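Local coordinates for protein MucR Phosphodiesterase (Pseudomonas aeruginosa, PDB 5M1T) that is an EAL-domain phosphodiesterase that binds C2E and two magnesium ions at one end of its barrel, at residues I208-I213 and I225-V230; K239-V245 and C259-F265. All coordinates share one frame; numbering follows the deposited sequence.

In the fold
Both contacts belong to the same flank of the EAL barrel, their centres about 10 Å apart, and both touch C2E. Contact 1 closes first along the chain: its helix 220-236 is followed by strand 239-243, which opens contact 2. I208 joins them, since its backbone N lies 2.8 Å from V241 O, a probable hydrogen bond between neighbouring strands, while its side chain turns to helix 220-236. Near the ligand, D209 OD1 comes to 4.0 Å from E243 OE1, two carboxylates close together, of which E243 binds magnesium. R210 of contact 1 and E243, G244, V245, G264 and F265 of contact 2 all line the C2E pocket.

Contact 1 (I208-I213 and I225-V230). With C2E (9,9'-[(2R,3R,3aS,5S,7aR,9R,10R,10aS,12S,14aR)-3,5,10,12-tetrahydroxy-5,12-dioxidooctahydro-2H,7H-difuro[3,2-d:3',2'-j][1,3,7,9,2,8]tetraoxadiphosphacyclododecine-2,9-diyl]bis(2-amino-1,9-dihydro-6H-purin-6-one)), chain C.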
ATOM      1  N   ILE A 208       6.223   7.812  21.421  1.00 22.25           N
ATOM      2  CA  ILE A 208       7.636   8.120  21.453  1.00 22.36           C
ATOM      3  C   ILE A 208       8.467   6.839  21.378  1.00 22.74           C
ATOM      4  O   ILE A 208       8.211   5.895  22.151  1.00 21.63           O
ATOM      5  CB  ILE A 208       8.045   8.862  22.733  1.00 21.72           C
ATOM      6  CG1 ILE A 208       7.229  10.145  22.906  1.00 21.80           C
ATOM      7  CG2 ILE A 208       9.519   9.174  22.651  1.00 21.65           C
ATOM      8  CD1 ILE A 208       7.243  10.662  24.320  1.00 21.86           C
ATOM      9  N   ASP A 209       9.465   6.806  20.489  1.00 23.25           N
ATOM     10  CA  ASP A 209      10.218   5.565  20.309  1.00 24.13           C
ATOM     11  C   ASP A 209      10.986   5.235  21.575  1.00 25.17           C
ATOM     12  O   ASP A 209      11.565   6.138  22.210  1.00 25.86           O
ATOM     13  CB  ASP A 209      11.200   5.639  19.171  1.00 24.87           C
ATOM     14  CG  ASP A 209      11.890   4.300  18.930  1.00 25.68           C
ATOM     15  OD1 ASP A 209      11.207   3.327  18.559  1.00 25.73           O
ATOM     16  OD2 ASP A 209      13.110   4.204  19.170  1.00 26.65           O
ATOM     17  N   ARG A 210      10.985   3.956  21.936  1.00 25.54           N
ATOM     18  CA  ARG A 210      11.638   3.497  23.147  1.00 27.22           C
ATOM     19  C   ARG A 210      13.099   3.853  23.192  1.00 26.71           C
ATOM     20  O   ARG A 210      13.646   3.979  24.272  1.00 26.89           O
ATOM     21  CB  ARG A 210      11.501   1.989  23.326  1.00 28.83           C
ATOM     22  CG  ARG A 210      12.155   1.129  22.247  1.00 31.61           C
ATOM     23  CD  ARG A 210      11.944  -0.347  22.605  1.00 33.51           C
ATOM     24  NE  ARG A 210      12.247  -1.371  21.606  1.00 36.37           N
ATOM     25  CZ  ARG A 210      11.695  -1.485  20.384  1.00 39.18           C
ATOM     26  NH1 ARG A 210      10.859  -0.550  19.874  1.00 38.16           N
ATOM     27  NH2 ARG A 210      12.023  -2.545  19.623  1.00 39.90           N
ATOM     28  N   GLY A 211      13.728   4.009  22.027  1.00 26.65           N
ATOM     29  CA  GLY A 211      15.138   4.418  21.948  1.00 26.94           C
ATOM     30  C   GLY A 211      15.427   5.709  22.689  1.00 27.39           C
ATOM     31  O   GLY A 211      16.458   5.848  23.367  1.00 28.50           O
ATOM     32  N   PHE A 212      14.497   6.645  22.623  1.00 27.59           N
ATOM     33  CA  PHE A 212      14.676   7.922  23.315  1.00 27.84           C
ATOM     34  C   PHE A 212      14.470   7.843  24.815  1.00 28.32           C
ATOM     35  O   PHE A 212      15.095   8.591  25.585  1.00 28.36           O
ATOM     36  CB  PHE A 212      13.736   8.961  22.731  1.00 27.60           C
ATOM     37  CG  PHE A 212      13.980   9.207  21.277  1.00 27.56           C
ATOM     38  CD1 PHE A 212      15.093   9.914  20.874  1.00 27.81           C
ATOM     39  CD2 PHE A 212      13.126   8.699  20.324  1.00 27.51           C
ATOM     40  CE1 PHE A 212      15.344  10.151  19.552  1.00 27.89           C
ATOM     41  CE2 PHE A 212      13.373   8.907  18.992  1.00 28.09           C
ATOM     42  CZ  PHE A 212      14.495   9.630  18.601  1.00 28.29           C
ATOM     43  N   ILE A 213      13.625   6.918  25.238  1.00 28.60           N
ATOM     44  CA  ILE A 213      13.424   6.699  26.668  1.00 28.95           C
ATOM     45  C   ILE A 213      14.667   6.049  27.295  1.00 29.07           C
ATOM     46  O   ILE A 213      15.118   6.452  28.359  1.00 28.38           O
ATOM     47  CB  ILE A 213      12.182   5.827  26.918  1.00 28.47           C
ATOM     48  CG1 ILE A 213      10.957   6.423  26.213  1.00 29.05           C
ATOM     49  CG2 ILE A 213      11.937   5.635  28.398  1.00 28.65           C
ATOM     50  CD1 ILE A 213      10.730   7.894  26.416  1.00 29.32           C
ATOM     51  N   ILE A 225      14.497  16.107  23.196  1.00 24.74           N
ATOM     52  CA  ILE A 225      13.752  15.523  22.084  1.00 24.60           C
ATOM     53  C   ILE A 225      12.427  14.984  22.604  1.00 24.22           C
ATOM     54  O   ILE A 225      11.368  15.237  22.005  1.00 24.80           O
ATOM     55  CB  ILE A 225      14.542  14.396  21.397  1.00 24.54           C
ATOM     56  CG1 ILE A 225      15.821  14.951  20.775  1.00 25.08           C
ATOM     57  CG2 ILE A 225      13.680  13.654  20.372  1.00 24.20           C
ATOM     58  CD1 ILE A 225      16.787  13.864  20.316  1.00 25.43           C
ATOM     59  N   VAL A 226      12.481  14.274  23.729  1.00 23.88           N
ATOM     60  CA  VAL A 226      11.253  13.743  24.320  1.00 23.90           C
ATOM     61  C   VAL A 226      10.303  14.886  24.697  1.00 24.17           C
ATOM     62  O   VAL A 226       9.088  14.811  24.481  1.00 24.32           O
ATOM     63  CB  VAL A 226      11.560  12.854  25.537  1.00 24.10           C
ATOM     64  CG1 VAL A 226      10.303  12.526  26.343  1.00 24.21           C
ATOM     65  CG2 VAL A 226      12.209  11.569  25.044  1.00 23.91           C
ATOM     66  N   SER A 227      10.847  15.959  25.249  1.00 23.93           N
ATOM     67  CA  SER A 227      10.023  17.083  25.624  1.00 24.03           C
ATOM     68  C   SER A 227       9.370  17.702  24.415  1.00 23.83           C
ATOM     69  O   SER A 227       8.215  18.094  24.471  1.00 24.34           O
ATOM     70  CB  SER A 227      10.875  18.129  26.349  1.00 24.78           C
ATOM     71  OG  SER A 227      11.388  17.541  27.555  1.00 25.21           O
ATOM     72  N   ALA A 228      10.115  17.798  23.315  1.00 23.91           N
ATOM     73  CA  ALA A 228       9.578  18.350  22.084  1.00 23.12           C
ATOM     74  C   ALA A 228       8.409  17.486  21.555  1.00 22.77           C
ATOM     75  O   ALA A 228       7.403  18.026  21.106  1.00 22.21           O
ATOM     76  CB  ALA A 228      10.666  18.459  21.051  1.00 23.16           C
ATOM     77  N   ILE A 229       8.549  16.157  21.614  1.00 22.29           N
ATOM     78  CA  ILE A 229       7.475  15.260  21.132  1.00 22.27           C
ATOM     79  C   ILE A 229       6.187  15.483  21.955  1.00 23.15           C
ATOM     80  O   ILE A 229       5.088  15.631  21.409  1.00 23.12           O
ATOM     81  CB  ILE A 229       7.921  13.775  21.178  1.00 21.51           C
ATOM     82  CG1 ILE A 229       9.019  13.544  20.135  1.00 21.21           C
ATOM     83  CG2 ILE A 229       6.740  12.852  20.875  1.00 21.14           C
ATOM     84  CD1 ILE A 229       9.761  12.238  20.217  1.00 20.84           C
ATOM     85  N   VAL A 230       6.342  15.552  23.283  1.00 24.53           N
ATOM     86  CA  VAL A 230       5.224  15.830  24.167  1.00 24.79           C
ATOM     87  C   VAL A 230       4.585  17.156  23.774  1.00 25.57           C
ATOM     88  O   VAL A 230       3.385  17.280  23.710  1.00 27.69           O
ATOM     89  CB  VAL A 230       5.683  15.840  25.632  1.00 24.99           C
ATOM     90  CG1 VAL A 230       4.592  16.361  26.564  1.00 25.25           C
ATOM     91  CG2 VAL A 230       6.083  14.446  26.062  1.00 25.06           C
TER
HETATM   92  P1  C2E C 701       7.004  -1.729  18.379  1.00 22.24           P
HETATM   93  O2P C2E C 701       5.736  -1.444  17.624  1.00 20.84           O
HETATM   94  O1P C2E C 701       7.825  -0.510  18.746  1.00 23.32           O
HETATM   95  O5' C2E C 701       6.596  -2.530  19.697  1.00 22.29           O
HETATM   96  C5' C2E C 701       7.186  -2.227  20.942  1.00 23.46           C
HETATM   97  C4' C2E C 701       8.401  -3.090  21.195  1.00 24.20           C
HETATM   98  O4' C2E C 701       9.063  -2.602  22.377  1.00 24.39           O
HETATM   99  C3' C2E C 701       8.038  -4.538  21.478  1.00 24.54           C
HETATM  100  O3' C2E C 701       9.091  -5.375  21.002  1.00 24.24           O
HETATM  101  C2' C2E C 701       7.995  -4.617  22.988  1.00 24.90           C
HETATM  102  O2' C2E C 701       8.242  -5.930  23.493  1.00 24.85           O
HETATM  103  C1' C2E C 701       9.140  -3.670  23.322  1.00 25.52           C
HETATM  104  N9  C2E C 701       9.074  -3.108  24.670  1.00 26.89           N
HETATM  105  C8  C2E C 701       7.983  -2.654  25.307  1.00 28.42           C
HETATM  106  N7  C2E C 701       8.318  -2.199  26.535  1.00 28.63           N
HETATM  107  C5  C2E C 701       9.642  -2.352  26.677  1.00 27.16           C
HETATM  108  C6  C2E C 701      10.629  -2.074  27.725  1.00 27.17           C
HETATM  109  O6  C2E C 701      10.268  -1.548  28.802  1.00 26.62           O
HETATM  110  N1  C2E C 701      11.908  -2.395  27.469  1.00 27.66           N
HETATM  111  C2  C2E C 701      12.296  -2.961  26.303  1.00 27.78           C
HETATM  112  N2  C2E C 701      13.598  -3.268  26.104  1.00 28.62           N
HETATM  113  N3  C2E C 701      11.442  -3.230  25.299  1.00 27.41           N
HETATM  114  C4  C2E C 701      10.132  -2.957  25.443  1.00 27.29           C
HETATM  115  P11 C2E C 701       8.764  -6.689  20.134  1.00 24.35           P
HETATM  116  O21 C2E C 701       7.565  -7.388  20.754  1.00 25.26           O
HETATM  117  O11 C2E C 701       9.956  -7.585  20.156  1.00 23.75           O
HETATM  118  O5A C2E C 701       8.391  -6.194  18.661  1.00 23.76           O
HETATM  119  C5A C2E C 701       9.369  -5.462  17.916  1.00 23.16           C
HETATM  120  C4A C2E C 701       8.717  -4.824  16.709  1.00 22.66           C
HETATM  121  O4A C2E C 701       8.109  -5.812  15.884  1.00 22.85           O
HETATM  122  C3A C2E C 701       7.571  -3.917  17.071  1.00 22.98           C
HETATM  123  O3A C2E C 701       8.003  -2.637  17.498  1.00 23.46           O
HETATM  124  C2A C2E C 701       6.777  -3.865  15.792  1.00 22.75           C
HETATM  125  O2A C2E C 701       7.351  -2.962  14.857  1.00 23.97           O
HETATM  126  C1A C2E C 701       6.950  -5.261  15.248  1.00 22.88           C
HETATM  127  N91 C2E C 701       5.734  -6.079  15.525  1.00 23.00           N
HETATM  128  C81 C2E C 701       5.411  -6.765  16.641  1.00 22.66           C
HETATM  129  N71 C2E C 701       4.225  -7.412  16.481  1.00 22.34           N
HETATM  130  C51 C2E C 701       3.793  -7.127  15.240  1.00 22.03           C
HETATM  131  C61 C2E C 701       2.620  -7.463  14.416  1.00 22.16           C
HETATM  132  O61 C2E C 701       1.711  -8.187  14.877  1.00 22.02           O
HETATM  133  N11 C2E C 701       2.559  -6.956  13.172  1.00 22.23           N
HETATM  134  C21 C2E C 701       3.530  -6.157  12.678  1.00 22.82           C
HETATM  135  N21 C2E C 701       3.417  -5.678  11.427  1.00 24.19           N
HETATM  136  N31 C2E C 701       4.633  -5.802  13.371  1.00 22.31           N
HETATM  137  C41 C2E C 701       4.788  -6.250  14.630  1.00 22.18           C
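The end of strand 205-208 and the start of helix 210-214 lie against helix 220-236, with the CA atoms of I208 and I229 7.1 Å apart and those of F212 and V226 6.8 Å apart. The seam is aliphatic and aromatic throughout. I208 reaches over with CG1, tightly packed at 3.4 Å from I229 CG2, and its CD1 goes on to V226 CG1. With chi1 168°, V226 sets CG1 anti to its own backbone N, facing I208, and leaves CG2 to meet F212 CB at 3.8 Å and I213 CD1. I225 CG2 sits over a face of the F212 ring, 4.3 Å from its centroid and 25° off the normal, a CH-pi contact. Branching suits V226 and I208, each of which meets more than one residue. At the turn, D209 is the N-cap: its OD2 accepts from G211 N (2.9 Å), which meets it from above the carboxylate plane. R210 extends the other way and lays a guanidinium face over C2E O4', with NH1 3.2 Å from C2E O1P. The chemistry is therefore divided: apolar side chains pack strand end and short helix against helix 220-236, while R210 presents a positive charge that probably favours the ligand's phosphate.

Contact 2 (K239-V245 and C259-F265); sequences KIVAEGV and CNSLQGF. With MG (magnesium ion), chain E; C2E (9,9'-[(2R,3R,3aS,5S,7aR,9R,10R,10aS,12S,14aR)-3,5,10,12-tetrahydroxy-5,12-dioxidooctahydro-2H,7H-difuro[3,2-d:3',2'-j][1,3,7,9,2,8]tetraoxadiphosphacyclododecine-2,9-diyl]bis(2-amino-1,9-dihydro-6H-purin-6-one)), chain C.
A242 CB packs against L262 CD2 at 3.8 Å and against C259 SG, a small side chain that accommodates both beneath L254 of helix 248-257. On the other face of the sheet V241 and S261 lie together, V241 CG2 3.2 Å from S261 OG. Strands 239-243 and 261-263 run parallel, their axes 25° apart. S261 N donates a hydrogen bond to I240 O, A242 N to S261 O and Q263 N to A242 O, after which Q263 O takes V245 N and, weakly, G244 N. Where strand 239-243 begins, N260 OD1 accepts a hydrogen bond from I240 N (2.8 Å), an amide substituting for a backbone carbonyl. E243, extended with CG anti to its backbone N, carries both carboxylate oxygens to magnesium at 2.5 Å, an ion shared with C2E O1P, a water, D186 and D187. Q263 points to the same face, its amide held by E65, Q51 and K207. Glycine suits positions 244 and 264 because a CB there would jam against the preceding carbonyl. F265 lays its ring over the guanine of C2E that carries O6, with CD1 3.4 Å from C2E C6 in an offset, face-on overlap. Its backbone N donates a straight hydrogen bond to C2E O6 (2.7 Å, 180°), so one residue grips both the face and the carbonyl of the base; R269 adds a cation-pi contact to the ring. Strand, helix 248-257 and strand form a beta-alpha-beta unit, and metal and ligand gathered at the C-terminal ends of parallel strands are typical of the TIM-barrel-like EAL fold.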
ATOM      1  N   LYS A 239      -2.737  12.592  21.754  1.00 29.82           N
ATOM      2  CA  LYS A 239      -2.275  11.918  22.944  1.00 30.21           C
ATOM      3  C   LYS A 239      -0.835  11.448  22.716  1.00 28.53           C
ATOM      4  O   LYS A 239      -0.484  11.007  21.611  1.00 28.09           O
ATOM      5  CB  LYS A 239      -3.157  10.696  23.261  1.00 31.69           C
ATOM      6  CG  LYS A 239      -4.609  10.998  23.585  1.00 32.65           C
ATOM      7  CD  LYS A 239      -4.706  11.920  24.781  1.00 35.58           C
ATOM      8  CE  LYS A 239      -6.079  11.880  25.459  1.00 37.48           C
ATOM      9  NZ  LYS A 239      -6.210  13.094  26.343  1.00 39.31           N
ATOM     10  N   ILE A 240      -0.027  11.510  23.769  1.00 26.91           N
ATOM     11  CA  ILE A 240       1.338  10.997  23.721  1.00 26.51           C
ATOM     12  C   ILE A 240       1.531   9.720  24.580  1.00 26.29           C
ATOM     13  O   ILE A 240       1.164   9.687  25.758  1.00 26.10           O
ATOM     14  CB  ILE A 240       2.322  12.077  24.203  1.00 26.17           C
ATOM     15  CG1 ILE A 240       2.220  13.299  23.311  1.00 26.04           C
ATOM     16  CG2 ILE A 240       3.750  11.563  24.189  1.00 25.99           C
ATOM     17  CD1 ILE A 240       2.478  12.995  21.852  1.00 27.01           C
ATOM     18  N   VAL A 241       2.092   8.678  23.970  1.00 25.42           N
ATOM     19  CA  VAL A 241       2.418   7.467  24.684  1.00 24.70           C
ATOM     20  C   VAL A 241       3.927   7.377  24.784  1.00 24.31           C
ATOM     21  O   VAL A 241       4.646   7.446  23.749  1.00 24.14           O
ATOM     22  CB  VAL A 241       1.903   6.215  23.940  1.00 24.31           C
ATOM     23  CG1 VAL A 241       2.169   4.960  24.761  1.00 24.47           C
ATOM     24  CG2 VAL A 241       0.421   6.306  23.640  1.00 24.79           C
ATOM     25  N   ALA A 242       4.428   7.193  26.000  1.00 24.37           N
ATOM     26  CA  ALA A 242       5.848   6.909  26.160  1.00 25.74           C
ATOM     27  C   ALA A 242       6.014   5.411  26.205  1.00 26.15           C
ATOM     28  O   ALA A 242       5.338   4.736  26.969  1.00 27.99           O
ATOM     29  CB  ALA A 242       6.420   7.531  27.409  1.00 25.98           C
ATOM     30  N   GLU A 243       6.932   4.902  25.409  1.00 26.69           N
ATOM     31  CA  GLU A 243       7.139   3.461  25.250  1.00 28.57           C
ATOM     32  C   GLU A 243       8.541   3.087  25.741  1.00 27.65           C
ATOM     33  O   GLU A 243       9.463   3.864  25.617  1.00 28.27           O
ATOM     34  CB  GLU A 243       6.874   3.104  23.773  1.00 29.94           C
ATOM     35  CG  GLU A 243       7.509   1.857  23.249  1.00 32.43           C
ATOM     36  CD  GLU A 243       7.371   1.758  21.730  1.00 33.63           C
ATOM     37  OE1 GLU A 243       8.421   1.903  21.004  1.00 33.13           O
ATOM     38  OE2 GLU A 243       6.210   1.580  21.291  1.00 32.99           O
ATOM     39  N   GLY A 244       8.695   1.912  26.343  1.00 26.63           N
ATOM     40  CA  GLY A 244       9.989   1.467  26.844  1.00 25.75           C
ATOM     41  C   GLY A 244      10.287   1.901  28.277  1.00 25.68           C
ATOM     42  O   GLY A 244      11.448   1.974  28.668  1.00 26.94           O
ATOM     43  N   VAL A 245       9.260   2.183  29.066  1.00 24.41           N
ATOM     44  CA  VAL A 245       9.472   2.653  30.428  1.00 23.56           C
ATOM     45  C   VAL A 245       9.902   1.484  31.280  1.00 23.16           C
ATOM     46  O   VAL A 245       9.109   0.561  31.531  1.00 22.35           O
ATOM     47  CB  VAL A 245       8.181   3.289  30.995  1.00 23.39           C
ATOM     48  CG1 VAL A 245       8.364   3.776  32.437  1.00 23.43           C
ATOM     49  CG2 VAL A 245       7.743   4.449  30.096  1.00 23.33           C
ATOM     50  N   CYS A 259       3.155  13.221  29.733  1.00 29.40           N
ATOM     51  CA  CYS A 259       2.755  12.122  28.850  1.00 30.13           C
ATOM     52  C   CYS A 259       1.374  11.634  29.291  1.00 29.99           C
ATOM     53  O   CYS A 259       1.097  11.585  30.477  1.00 30.08           O
ATOM     54  CB  CYS A 259       3.757  10.962  28.891  1.00 29.94           C
ATOM     55  SG  CYS A 259       5.351  11.337  28.152  1.00 31.71           S
ATOM     56  N   ASN A 260       0.527  11.266  28.342  1.00 29.75           N
ATOM     57  CA  ASN A 260      -0.816  10.830  28.670  1.00 30.05           C
ATOM     58  C   ASN A 260      -0.740   9.408  29.191  1.00 29.83           C
ATOM     59  O   ASN A 260      -1.287   9.103  30.256  1.00 30.57           O
ATOM     60  CB  ASN A 260      -1.743  10.972  27.457  1.00 30.42           C
ATOM     61  CG  ASN A 260      -1.787  12.415  26.942  1.00 32.80           C
ATOM     62  OD1 ASN A 260      -1.069  12.804  25.996  1.00 32.18           O
ATOM     63  ND2 ASN A 260      -2.590  13.242  27.614  1.00 34.13           N
ATOM     64  N   SER A 261      -0.004   8.560  28.479  1.00 28.19           N
ATOM     65  CA  SER A 261       0.067   7.161  28.817  1.00 27.11           C
ATOM     66  C   SER A 261       1.462   6.578  28.627  1.00 26.77           C
ATOM     67  O   SER A 261       2.309   7.134  27.901  1.00 25.91           O
ATOM     68  CB  SER A 261      -0.969   6.371  28.015  1.00 26.83           C
ATOM     69  OG  SER A 261      -0.837   6.584  26.623  1.00 26.92           O
ATOM     70  N   LEU A 262       1.711   5.487  29.352  1.00 26.39           N
ATOM     71  CA  LEU A 262       3.017   4.860  29.390  1.00 26.12           C
ATOM     72  C   LEU A 262       2.883   3.390  29.034  1.00 26.08           C
ATOM     73  O   LEU A 262       1.863   2.752  29.332  1.00 26.83           O
ATOM     74  CB  LEU A 262       3.646   4.967  30.783  1.00 26.12           C
ATOM     75  CG  LEU A 262       3.695   6.331  31.493  1.00 26.52           C
ATOM     76  CD1 LEU A 262       4.391   6.163  32.835  1.00 26.77           C
ATOM     77  CD2 LEU A 262       4.439   7.377  30.687  1.00 26.50           C
ATOM     78  N   GLN A 263       3.945   2.866  28.438  1.00 25.59           N
ATOM     79  CA  GLN A 263       4.048   1.455  28.115  1.00 25.78           C
ATOM     80  C   GLN A 263       5.487   1.020  28.389  1.00 25.65           C
ATOM     81  O   GLN A 263       6.450   1.748  28.090  1.00 24.30           O
ATOM     82  CB  GLN A 263       3.709   1.294  26.660  1.00 26.03           C
ATOM     83  CG  GLN A 263       3.510  -0.085  26.210  1.00 26.70           C
ATOM     84  CD  GLN A 263       3.069  -0.143  24.764  1.00 28.01           C
ATOM     85  OE1 GLN A 263       2.391   0.772  24.260  1.00 29.14           O
ATOM     86  NE2 GLN A 263       3.423  -1.240  24.094  1.00 27.63           N
ATOM     87  N   GLY A 264       5.647  -0.119  29.049  1.00 25.19           N
ATOM     88  CA  GLY A 264       6.993  -0.578  29.331  1.00 25.30           C
ATOM     89  C   GLY A 264       7.025  -1.694  30.331  1.00 25.90           C
ATOM     90  O   GLY A 264       6.017  -1.957  31.019  1.00 25.74           O
ATOM     91  N   PHE A 265       8.191  -2.340  30.415  1.00 25.74           N
ATOM     92  CA  PHE A 265       8.405  -3.453  31.329  1.00 26.81           C
ATOM     93  C   PHE A 265       8.085  -3.118  32.800  1.00 26.78           C
ATOM     94  O   PHE A 265       7.601  -3.959  33.520  1.00 27.03           O
ATOM     95  CB  PHE A 265       9.826  -3.975  31.240  1.00 26.90           C
ATOM     96  CG  PHE A 265      10.133  -4.696  29.967  1.00 27.08           C
ATOM     97  CD1 PHE A 265       9.175  -4.875  28.987  1.00 26.57           C
ATOM     98  CD2 PHE A 265      11.385  -5.231  29.769  1.00 27.40           C
ATOM     99  CE1 PHE A 265       9.455  -5.560  27.847  1.00 25.90           C
ATOM    100  CE2 PHE A 265      11.675  -5.899  28.615  1.00 27.29           C
ATOM    101  CZ  PHE A 265      10.698  -6.055  27.653  1.00 27.05           C
TER
HETATM  102 MG    MG E 703       7.038   1.779  18.930  1.00 26.36          MG
HETATM  103  P1  C2E C 701       7.004  -1.729  18.379  1.00 22.24           P
HETATM  104  O2P C2E C 701       5.736  -1.444  17.624  1.00 20.84           O
HETATM  105  O1P C2E C 701       7.825  -0.510  18.746  1.00 23.32           O
HETATM  106  O5' C2E C 701       6.596  -2.530  19.697  1.00 22.29           O
HETATM  107  C5' C2E C 701       7.186  -2.227  20.942  1.00 23.46           C
HETATM  108  C4' C2E C 701       8.401  -3.090  21.195  1.00 24.20           C
HETATM  109  O4' C2E C 701       9.063  -2.602  22.377  1.00 24.39           O
HETATM  110  C3' C2E C 701       8.038  -4.538  21.478  1.00 24.54           C
HETATM  111  O3' C2E C 701       9.091  -5.375  21.002  1.00 24.24           O
HETATM  112  C2' C2E C 701       7.995  -4.617  22.988  1.00 24.90           C
HETATM  113  O2' C2E C 701       8.242  -5.930  23.493  1.00 24.85           O
HETATM  114  C1' C2E C 701       9.140  -3.670  23.322  1.00 25.52           C
HETATM  115  N9  C2E C 701       9.074  -3.108  24.670  1.00 26.89           N
HETATM  116  C8  C2E C 701       7.983  -2.654  25.307  1.00 28.42           C
HETATM  117  N7  C2E C 701       8.318  -2.199  26.535  1.00 28.63           N
HETATM  118  C5  C2E C 701       9.642  -2.352  26.677  1.00 27.16           C
HETATM  119  C6  C2E C 701      10.629  -2.074  27.725  1.00 27.17           C
HETATM  120  O6  C2E C 701      10.268  -1.548  28.802  1.00 26.62           O
HETATM  121  N1  C2E C 701      11.908  -2.395  27.469  1.00 27.66           N
HETATM  122  C2  C2E C 701      12.296  -2.961  26.303  1.00 27.78           C
HETATM  123  N2  C2E C 701      13.598  -3.268  26.104  1.00 28.62           N
HETATM  124  N3  C2E C 701      11.442  -3.230  25.299  1.00 27.41           N
HETATM  125  C4  C2E C 701      10.132  -2.957  25.443  1.00 27.29           C
HETATM  126  P11 C2E C 701       8.764  -6.689  20.134  1.00 24.35           P
HETATM  127  O21 C2E C 701       7.565  -7.388  20.754  1.00 25.26           O
HETATM  128  O11 C2E C 701       9.956  -7.585  20.156  1.00 23.75           O
HETATM  129  O5A C2E C 701       8.391  -6.194  18.661  1.00 23.76           O
HETATM  130  C5A C2E C 701       9.369  -5.462  17.916  1.00 23.16           C
HETATM  131  C4A C2E C 701       8.717  -4.824  16.709  1.00 22.66           C
HETATM  132  O4A C2E C 701       8.109  -5.812  15.884  1.00 22.85           O
HETATM  133  C3A C2E C 701       7.571  -3.917  17.071  1.00 22.98           C
HETATM  134  O3A C2E C 701       8.003  -2.637  17.498  1.00 23.46           O
HETATM  135  C2A C2E C 701       6.777  -3.865  15.792  1.00 22.75           C
HETATM  136  O2A C2E C 701       7.351  -2.962  14.857  1.00 23.97           O
HETATM  137  C1A C2E C 701       6.950  -5.261  15.248  1.00 22.88           C
HETATM  138  N91 C2E C 701       5.734  -6.079  15.525  1.00 23.00           N
HETATM  139  C81 C2E C 701       5.411  -6.765  16.641  1.00 22.66           C
HETATM  140  N71 C2E C 701       4.225  -7.412  16.481  1.00 22.34           N
HETATM  141  C51 C2E C 701       3.793  -7.127  15.240  1.00 22.03           C
HETATM  142  C61 C2E C 701       2.620  -7.463  14.416  1.00 22.16           C
HETATM  143  O61 C2E C 701       1.711  -8.187  14.877  1.00 22.02           O
HETATM  144  N11 C2E C 701       2.559  -6.956  13.172  1.00 22.23           N
HETATM  145  C21 C2E C 701       3.530  -6.157  12.678  1.00 22.82           C
HETATM  146  N21 C2E C 701       3.417  -5.678  11.427  1.00 24.19           N
HETATM  147  N31 C2E C 701       4.633  -5.802  13.371  1.00 22.31           N
HETATM  148  C41 C2E C 701       4.788  -6.250  14.630  1.00 22.18           C
HETATM  149  O   HOH W   1       9.252   1.797  18.956  1.00 14.89           O